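Local coordinates for protein probable threonyl-tRNA synthetase 1 (Aeropyrum pernix, PDB 3A32) that probably attaches threonine to tRNA(Thr), first activating it with ATP to Thr-AMP, as a zinc-binding class II synthetase lacking an editing domain, at residues V346-A360 and F402-D414. Sequence-based numbering, arbitrary orientation.
Sequences VKTGGEVDREIEDLA and FIGAKEVREKVLD. With SO4 (sulfate ion), chain D.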
loop_
_atom_site.group_PDB
_atom_site.type_symbol
_atom_site.label_atom_id
_atom_site.label_comp_id
_atom_site.label_asym_id
_atom_site.label_seq_id
_atom_site.Cartn_x
_atom_site.Cartn_y
_atom_site.Cartn_z
ATOM N N VAL A 346 -18.381 4.993 -31.930
ATOM C CA VAL A 346 -18.121 5.318 -33.343
ATOM C C VAL A 346 -19.335 6.052 -33.950
ATOM O O VAL A 346 -20.300 5.431 -34.428
ATOM C CB VAL A 346 -17.748 4.109 -34.143
ATOM C CG1 VAL A 346 -17.250 4.540 -35.543
ATOM C CG2 VAL A 346 -16.689 3.219 -33.366
ATOM N N LYS A 347 -19.304 7.375 -33.867
ATOM C CA LYS A 347 -20.462 8.180 -34.274
ATOM C C LYS A 347 -20.581 8.254 -35.796
ATOM O O LYS A 347 -19.590 8.102 -36.518
ATOM C CB LYS A 347 -20.415 9.561 -33.634
ATOM C CG LYS A 347 -21.155 9.569 -32.318
ATOM C CD LYS A 347 -20.512 10.474 -31.297
ATOM C CE LYS A 347 -21.051 10.139 -29.867
ATOM N NZ LYS A 347 -22.118 11.090 -29.313
ATOM N N THR A 348 -21.810 8.460 -36.263
ATOM C CA THR A 348 -22.150 8.349 -37.678
ATOM C C THR A 348 -22.619 9.680 -38.258
ATOM O O THR A 348 -22.536 9.883 -39.457
ATOM C CB THR A 348 -23.250 7.251 -37.933
ATOM O OG1 THR A 348 -24.479 7.622 -37.305
ATOM C CG2 THR A 348 -22.809 5.898 -37.372
ATOM N N GLY A 349 -23.093 10.585 -37.406
ATOM C CA GLY A 349 -23.741 11.807 -37.862
ATOM C C GLY A 349 -25.266 11.715 -37.883
ATOM O O GLY A 349 -25.974 12.756 -37.882
ATOM N N GLY A 350 -25.785 10.480 -37.883
ATOM C CA GLY A 350 -27.215 10.248 -37.939
ATOM C C GLY A 350 -27.800 10.037 -36.575
ATOM O O GLY A 350 -27.101 10.082 -35.588
ATOM N N GLU A 351 -29.097 9.768 -36.531
ATOM C CA GLU A 351 -29.873 9.666 -35.298
ATOM C C GLU A 351 -29.547 8.476 -34.406
ATOM O O GLU A 351 -29.934 8.432 -33.222
ATOM C CB GLU A 351 -31.319 9.549 -35.682
ATOM C CG GLU A 351 -31.739 10.658 -36.595
ATOM C CD GLU A 351 -32.689 11.593 -35.910
ATOM O OE1 GLU A 351 -33.912 11.429 -36.214
ATOM O OE2 GLU A 351 -32.212 12.435 -35.070
ATOM N N VAL A 352 -28.876 7.488 -34.973
ATOM C CA VAL A 352 -28.451 6.327 -34.187
ATOM C C VAL A 352 -27.373 6.780 -33.155
ATOM O O VAL A 352 -27.146 6.099 -32.173
ATOM C CB VAL A 352 -28.014 5.157 -35.116
ATOM C CG1 VAL A 352 -26.748 5.514 -35.864
ATOM C CG2 VAL A 352 -27.880 3.835 -34.364
ATOM N N ASP A 353 -26.754 7.941 -33.373
ATOM C CA ASP A 353 -25.696 8.462 -32.486
ATOM C C ASP A 353 -26.149 8.649 -31.042
ATOM O O ASP A 353 -25.342 8.669 -30.115
ATOM C CB ASP A 353 -25.095 9.762 -33.026
ATOM C CG ASP A 353 -24.186 9.528 -34.219
ATOM O OD1 ASP A 353 -24.119 8.357 -34.680
ATOM O OD2 ASP A 353 -23.551 10.518 -34.701
ATOM N N ARG A 354 -27.457 8.757 -30.874
ATOM C CA ARG A 354 -28.049 8.989 -29.585
ATOM C C ARG A 354 -28.040 7.681 -28.779
ATOM O O ARG A 354 -27.686 7.672 -27.601
ATOM C CB ARG A 354 -29.465 9.534 -29.777
ATOM C CG ARG A 354 -30.192 9.810 -28.499
ATOM C CD ARG A 354 -31.653 10.044 -28.796
ATOM N NE ARG A 354 -32.392 8.857 -29.268
ATOM C CZ ARG A 354 -32.737 8.623 -30.542
ATOM N NH1 ARG A 354 -32.375 9.465 -31.520
ATOM N NH2 ARG A 354 -33.441 7.536 -30.856
ATOM N N GLU A 355 -28.408 6.582 -29.430
ATOM C CA GLU A 355 -28.362 5.276 -28.803
ATOM C C GLU A 355 -26.906 4.833 -28.581
ATOM O O GLU A 355 -26.604 4.186 -27.614
ATOM C CB GLU A 355 -29.034 4.268 -29.704
ATOM C CG GLU A 355 -30.516 4.379 -29.811
ATOM C CD GLU A 355 -31.032 3.348 -30.772
ATOM O OE1 GLU A 355 -30.962 2.132 -30.424
ATOM O OE2 GLU A 355 -31.471 3.763 -31.877
ATOM N N ILE A 356 -26.026 5.144 -29.525
ATOM C CA ILE A 356 -24.587 4.878 -29.382
ATOM C C ILE A 356 -24.012 5.620 -28.169
ATOM O O ILE A 356 -23.277 5.029 -27.375
ATOM C CB ILE A 356 -23.803 5.312 -30.648
ATOM C CG1 ILE A 356 -24.156 4.401 -31.829
ATOM C CG2 ILE A 356 -22.299 5.422 -30.353
ATOM C CD1 ILE A 356 -23.607 4.869 -33.124
ATOM N N GLU A 357 -24.375 6.906 -28.043
ATOM C CA GLU A 357 -23.867 7.759 -26.980
ATOM C C GLU A 357 -24.398 7.277 -25.638
ATOM O O GLU A 357 -23.621 7.147 -24.700
ATOM C CB GLU A 357 -24.151 9.253 -27.262
ATOM C CG GLU A 357 -23.970 10.198 -26.041
ATOM C CD GLU A 357 -22.499 10.358 -25.595
ATOM O OE1 GLU A 357 -21.589 10.291 -26.466
ATOM O OE2 GLU A 357 -22.248 10.561 -24.375
ATOM N N ASP A 358 -25.688 6.961 -25.560
ATOM C CA ASP A 358 -26.264 6.444 -24.341
ATOM C C ASP A 358 -25.731 5.048 -23.955
ATOM O O ASP A 358 -25.540 4.771 -22.784
ATOM C CB ASP A 358 -27.808 6.435 -24.404
ATOM C CG ASP A 358 -28.426 7.871 -24.545
ATOM O OD1 ASP A 358 -27.707 8.908 -24.459
ATOM O OD2 ASP A 358 -29.659 7.957 -24.743
ATOM N N LEU A 359 -25.533 4.163 -24.922
ATOM C CA LEU A 359 -24.906 2.867 -24.649
ATOM C C LEU A 359 -23.472 2.989 -24.099
ATOM O O LEU A 359 -23.159 2.433 -23.041
ATOM C CB LEU A 359 -24.982 1.917 -25.872
ATOM C CG LEU A 359 -24.616 0.434 -25.621
ATOM C CD1 LEU A 359 -25.488 -0.231 -24.571
ATOM C CD2 LEU A 359 -24.580 -0.406 -26.933
ATOM N N ALA A 360 -22.619 3.727 -24.807
ATOM C CA ALA A 360 -21.222 3.956 -24.414
ATOM C C ALA A 360 -21.103 4.549 -23.007
ATOM O O ALA A 360 -20.406 4.017 -22.133
ATOM C CB ALA A 360 -20.522 4.876 -25.448
ATOM N N PHE A 402 -15.807 -1.359 -28.830
ATOM C CA PHE A 402 -16.229 -0.497 -29.934
ATOM C C PHE A 402 -17.725 -0.463 -30.002
ATOM O O PHE A 402 -18.372 -1.517 -30.106
ATOM C CB PHE A 402 -15.656 -0.962 -31.281
ATOM C CG PHE A 402 -14.157 -0.723 -31.409
ATOM C CD1 PHE A 402 -13.663 0.534 -31.753
ATOM C CD2 PHE A 402 -13.251 -1.758 -31.163
ATOM C CE1 PHE A 402 -12.292 0.761 -31.863
ATOM C CE2 PHE A 402 -11.878 -1.541 -31.264
ATOM C CZ PHE A 402 -11.384 -0.288 -31.627
ATOM N N ILE A 403 -18.286 0.734 -29.879
ATOM C CA ILE A 403 -19.721 0.862 -29.977
ATOM C C ILE A 403 -20.121 1.756 -31.130
ATOM O O ILE A 403 -20.029 2.956 -31.029
ATOM C CB ILE A 403 -20.391 1.339 -28.710
ATOM C CG1 ILE A 403 -19.976 0.436 -27.531
ATOM C CG2 ILE A 403 -21.978 1.310 -28.946
ATOM C CD1 ILE A 403 -20.109 1.044 -26.232
ATOM N N GLY A 404 -20.511 1.123 -32.241
ATOM C CA GLY A 404 -21.063 1.832 -33.395
ATOM C C GLY A 404 -22.515 1.428 -33.693
ATOM O O GLY A 404 -23.159 0.716 -32.919
ATOM N N ALA A 405 -23.018 1.924 -34.812
ATOM C CA ALA A 405 -24.380 1.665 -35.302
ATOM C C ALA A 405 -24.676 0.167 -35.383
ATOM O O ALA A 405 -25.744 -0.272 -35.022
ATOM C CB ALA A 405 -24.529 2.304 -36.700
ATOM N N LYS A 406 -23.733 -0.601 -35.912
ATOM C CA LYS A 406 -23.837 -2.044 -36.078
ATOM C C LYS A 406 -24.000 -2.742 -34.723
ATOM O O LYS A 406 -24.805 -3.649 -34.575
ATOM C CB LYS A 406 -22.557 -2.551 -36.777
ATOM C CG LYS A 406 -22.650 -4.015 -37.224
ATOM C CD LYS A 406 -21.426 -4.498 -38.089
ATOM C CE LYS A 406 -20.982 -3.472 -39.186
ATOM N NZ LYS A 406 -20.671 -4.077 -40.585
ATOM N N GLU A 407 -23.197 -2.339 -33.737
ATOM C CA GLU A 407 -23.256 -2.898 -32.382
ATOM C C GLU A 407 -24.592 -2.625 -31.722
ATOM O O GLU A 407 -25.172 -3.486 -31.086
ATOM C CB GLU A 407 -22.128 -2.324 -31.479
ATOM C CG GLU A 407 -20.724 -2.829 -31.828
ATOM C CD GLU A 407 -20.249 -2.353 -33.184
ATOM O OE1 GLU A 407 -20.507 -1.184 -33.571
ATOM O OE2 GLU A 407 -19.639 -3.158 -33.878
ATOM N N VAL A 408 -25.048 -1.399 -31.833
ATOM C CA VAL A 408 -26.375 -1.071 -31.353
ATOM C C VAL A 408 -27.511 -1.901 -32.085
ATOM O O VAL A 408 -28.401 -2.460 -31.437
ATOM C CB VAL A 408 -26.588 0.418 -31.528
ATOM C CG1 VAL A 408 -28.032 0.754 -31.435
ATOM C CG2 VAL A 408 -25.721 1.221 -30.493
ATOM N N ARG A 409 -27.481 -1.983 -33.413
ATOM C CA ARG A 409 -28.577 -2.628 -34.140
ATOM C C ARG A 409 -28.562 -4.138 -34.002
ATOM O O ARG A 409 -29.624 -4.790 -33.964
ATOM C CB ARG A 409 -28.504 -2.251 -35.607
ATOM C CG ARG A 409 -28.907 -0.840 -35.904
ATOM C CD ARG A 409 -28.241 -0.373 -37.203
ATOM N NE ARG A 409 -28.715 0.982 -37.483
ATOM C CZ ARG A 409 -28.278 1.758 -38.480
ATOM N NH1 ARG A 409 -27.354 1.318 -39.332
ATOM N NH2 ARG A 409 -28.791 2.978 -38.624
ATOM N N GLU A 410 -27.360 -4.712 -33.917
ATOM C CA GLU A 410 -27.236 -6.179 -33.827
ATOM C C GLU A 410 -27.179 -6.670 -32.414
ATOM O O GLU A 410 -27.272 -7.887 -32.178
ATOM C CB GLU A 410 -25.997 -6.656 -34.561
ATOM C CG GLU A 410 -26.122 -6.343 -36.010
ATOM C CD GLU A 410 -24.912 -6.703 -36.807
ATOM O OE1 GLU A 410 -23.950 -7.285 -36.231
ATOM O OE2 GLU A 410 -24.940 -6.375 -38.019
ATOM N N LYS A 411 -26.964 -5.747 -31.471
ATOM C CA LYS A 411 -26.934 -6.107 -30.030
ATOM C C LYS A 411 -25.784 -7.030 -29.712
ATOM O O LYS A 411 -25.920 -7.976 -28.938
ATOM C CB LYS A 411 -28.274 -6.694 -29.541
ATOM C CG LYS A 411 -29.442 -5.683 -29.596
ATOM C CD LYS A 411 -29.638 -4.818 -28.335
ATOM C CE LYS A 411 -30.589 -3.636 -28.627
ATOM N NZ LYS A 411 -32.002 -4.028 -29.159
ATOM N N VAL A 412 -24.643 -6.738 -30.313
ATOM C CA VAL A 412 -23.423 -7.510 -30.107
ATOM C C VAL A 412 -22.289 -6.496 -30.032
ATOM O O VAL A 412 -22.121 -5.672 -30.971
ATOM C CB VAL A 412 -23.170 -8.520 -31.277
ATOM C CG1 VAL A 412 -21.813 -9.254 -31.099
ATOM C CG2 VAL A 412 -24.325 -9.525 -31.339
ATOM N N LEU A 413 -21.541 -6.498 -28.918
ATOM C CA LEU A 413 -20.415 -5.563 -28.799
ATOM C C LEU A 413 -19.208 -6.120 -29.534
ATOM O O LEU A 413 -19.064 -7.315 -29.612
ATOM C CB LEU A 413 -20.054 -5.336 -27.338
ATOM C CG LEU A 413 -21.146 -4.711 -26.455
ATOM C CD1 LEU A 413 -20.734 -4.842 -25.004
ATOM C CD2 LEU A 413 -21.449 -3.233 -26.844
ATOM N N ASP A 414 -18.368 -5.256 -30.064
ATOM C CA ASP A 414 -17.087 -5.636 -30.671
ATOM C C ASP A 414 -15.984 -5.332 -29.638
ATOM O O ASP A 414 -15.642 -4.157 -29.388
ATOM C CB ASP A 414 -16.875 -4.856 -31.969
ATOM C CG ASP A 414 -15.499 -5.021 -32.557
ATOM O OD1 ASP A 414 -14.621 -5.647 -31.965
ATOM O OD2 ASP A 414 -15.275 -4.497 -33.671
HETATM S S SO4 D . -18.132 -6.604 -38.685
HETATM O O1 SO4 D . -18.594 -5.819 -39.825
HETATM O O2 SO4 D . -18.693 -7.957 -38.826
HETATM O O3 SO4 D . -16.673 -6.613 -38.686
HETATM O O4 SO4 D . -18.514 -5.923 -37.446
HETATM O O HOH W 1 -20.940 3.509 -36.241
#
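I356 lies across V408 at about a right angle, its CG1 3.8 Å from V408 CG2, where two helices of the anticodon-binding domain meet. This α/β fold shows how neighbouring parallel strands, 341-347 and 399-403, bring the helices that follow them together: short segments of 353-360 and 405-410 cross at 84°. The strands are joined at their ends by V346 N donating to I403 O (2.8 Å). A water then links the first strand to the first turn of the second helix, donating to V346 O and accepting from A405 N.

I356 also reaches the start of the second helix: CG1 is anti to the carbonyl carbon (chi1 -69°), and the chain runs on extended beyond it (chi2 171°), which carries CD1 to 3.4 Å from A405 N. Deeper in, L359 CD2 packs on I403 CG2 at 3.7 Å, while the L359 and V408 side chains run alongside one another pointing opposite ways, and I403 CD1 rests on A360. Toward solvent, E355 lays its carboxylate end against V408 CG1.

A405 CB receives V352 CG1 and T348 CG2, each at 4.0 Å, and sits over one face of the R409 guanidinium, toward its rim. T348 OG1 donates to D353 OD1 and accepts from G350 N, an ST turn. Replacing T348 by a valine would probably leave G350 N without this acceptor and D353 with one donor fewer, making the loop less firmly held. At the second helix's N-cap, G404 N donates to E407 OE1 at 2.7 Å, meeting the carboxylate on its anti side.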